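Local structure of flavin prenyltransferase UbiX (Methanocaldococcus jannaschii, 6M8V) at residues K17-V22 and R166-L171. The protein probably transfers a dimethylallyl group from dimethylallyl monophosphate to reduced FMN, making the prenylated flavin cofactor used by UbiD-type decarboxylases. Sequence-based numbering, arbitrary orientation.
Sequences KRLLEV and RVLDIL
Leu19 and Leu168 carry this purely apolar contact. Leu19 CD1 lies 3.8 Å from Leu168 CD2, and the two side chains run past each other in opposite directions. The same Leu19 methyl meets Val167 CG1 at 4.0 Å, where the side chains cross at about a right angle. Chi1 of 172° puts Leu19 CG anti to the backbone N, and chi2 of 66° then turns CD1 to both neighbours. The other branch of Leu168 is also used: its CD1 meets Val22 CG2 at 3.8 Å. The axes of segments 17-22 and 166-171 approach to 11.3 Å and cross at -53°; at that separation methyl groups make the contact.

The fold is a Rossmann-like flavoprotein domain with a parallel sheet. Helix 13-22 follows the first strand, and helix 156-171 comes after the last. Leu19 also packs on Val80 and Val82 of strand 78-84, and Val167 on Met118 of strand 114-119, so the contact lies against the sheet.

Salt bridges link charged side chains within each helix. Lys17 NZ and Arg18 NE bridge to Glu21 OE1 (3.2 Å) and OE2 (2.9 Å), respectively. Arg18 NH1 also hydrogen-bonds to Asn161 OD1 on helix 156-171. Arg166, predicted to bind dimethylallyl phosphate, forms a salt bridge from NH1 to Asp169 OD2 (3.2 Å), which lies in the guanidinium plane. Its NH2 makes another to Glu111 of a second subunit.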
# COMPACT_ATOMS: atom_id res chain seq x y z
N LYS A 17 18.42 -12.08 33.37
CA LYS A 17 19.32 -12.28 34.51
C LYS A 17 20.73 -12.62 34.03
O LYS A 17 21.71 -12.01 34.48
CB LYS A 17 18.77 -13.38 35.42
CG LYS A 17 19.64 -13.69 36.65
CD LYS A 17 19.08 -14.86 37.45
CE LYS A 17 19.95 -15.23 38.65
NZ LYS A 17 21.34 -15.62 38.26
N ARG A 18 20.84 -13.57 33.10
CA ARG A 18 22.16 -13.96 32.60
C ARG A 18 22.84 -12.81 31.86
O ARG A 18 24.05 -12.60 32.01
CB ARG A 18 22.03 -15.18 31.68
CG ARG A 18 23.35 -15.68 31.12
CD ARG A 18 24.32 -16.14 32.22
NE ARG A 18 23.64 -16.86 33.30
CZ ARG A 18 23.22 -18.12 33.21
NH1 ARG A 18 23.41 -18.81 32.10
NH2 ARG A 18 22.61 -18.69 34.24
N LEU A 19 22.08 -12.06 31.05
CA LEU A 19 22.67 -10.91 30.36
C LEU A 19 23.21 -9.88 31.34
O LEU A 19 24.28 -9.31 31.13
CB LEU A 19 21.65 -10.27 29.42
CG LEU A 19 22.07 -8.95 28.76
CD1 LEU A 19 23.23 -9.16 27.80
CD2 LEU A 19 20.89 -8.28 28.04
N LEU A 20 22.48 -9.64 32.43
CA LEU A 20 22.90 -8.64 33.40
C LEU A 20 24.20 -9.03 34.09
O LEU A 20 25.03 -8.16 34.41
CB LEU A 20 21.81 -8.41 34.45
CG LEU A 20 20.64 -7.51 34.06
CD1 LEU A 20 19.51 -7.72 35.04
CD2 LEU A 20 21.07 -6.06 34.05
N GLU A 21 24.41 -10.32 34.35
CA GLU A 21 25.62 -10.71 35.06
C GLU A 21 26.83 -10.79 34.13
O GLU A 21 27.94 -10.43 34.55
CB GLU A 21 25.43 -12.03 35.81
CG GLU A 21 24.77 -13.16 35.05
CD GLU A 21 24.20 -14.21 36.00
OE1 GLU A 21 23.68 -13.82 37.06
OE2 GLU A 21 24.28 -15.42 35.68
N VAL A 22 26.66 -11.20 32.87
CA VAL A 22 27.78 -11.14 31.94
C VAL A 22 28.13 -9.71 31.55
O VAL A 22 29.22 -9.47 31.02
CB VAL A 22 27.53 -11.98 30.68
CG1 VAL A 22 27.17 -13.42 31.05
CG2 VAL A 22 26.45 -11.35 29.81
N ARG A 166 24.78 -14.23 21.74
CA ARG A 166 24.34 -13.58 20.51
C ARG A 166 23.93 -12.14 20.76
O ARG A 166 24.18 -11.26 19.92
CB ARG A 166 23.19 -14.37 19.89
CG ARG A 166 23.58 -15.76 19.42
CD ARG A 166 24.58 -15.69 18.29
NE ARG A 166 23.93 -15.36 17.03
CZ ARG A 166 24.44 -14.55 16.11
NH1 ARG A 166 25.62 -13.98 16.32
NH2 ARG A 166 23.77 -14.31 14.99
N VAL A 167 23.30 -11.86 21.90
CA VAL A 167 22.97 -10.48 22.24
C VAL A 167 24.24 -9.65 22.38
O VAL A 167 24.32 -8.53 21.86
CB VAL A 167 22.12 -10.43 23.53
CG1 VAL A 167 22.02 -9.00 24.03
CG2 VAL A 167 20.75 -11.00 23.27
N LEU A 168 25.25 -10.18 23.07
CA LEU A 168 26.52 -9.46 23.17
C LEU A 168 27.16 -9.28 21.81
O LEU A 168 27.76 -8.24 21.53
CB LEU A 168 27.47 -10.19 24.13
CG LEU A 168 27.05 -10.29 25.60
CD1 LEU A 168 28.15 -10.96 26.44
CD2 LEU A 168 26.70 -8.92 26.16
N ASP A 169 27.05 -10.29 20.94
CA ASP A 169 27.53 -10.15 19.56
C ASP A 169 26.92 -8.92 18.89
O ASP A 169 27.64 -8.10 18.30
CB ASP A 169 27.20 -11.40 18.75
CG ASP A 169 28.04 -12.60 19.16
OD1 ASP A 169 29.10 -12.39 19.78
OD2 ASP A 169 27.65 -13.74 18.84
N ILE A 170 25.60 -8.77 18.98
CA ILE A 170 24.91 -7.63 18.37
C ILE A 170 25.34 -6.32 19.03
O ILE A 170 25.42 -5.28 18.36
CB ILE A 170 23.38 -7.83 18.46
CG1 ILE A 170 22.94 -9.04 17.63
CG2 ILE A 170 22.64 -6.60 17.99
CD1 ILE A 170 23.07 -8.82 16.13
N LEU A 171 25.61 -6.35 20.33
CA LEU A 171 26.08 -5.16 21.03
C LEU A 171 27.52 -4.79 20.67
O LEU A 171 27.96 -3.70 21.02
CB LEU A 171 25.96 -5.36 22.54
CG LEU A 171 24.53 -5.43 23.09
CD1 LEU A 171 24.51 -6.08 24.46
CD2 LEU A 171 23.93 -4.04 23.15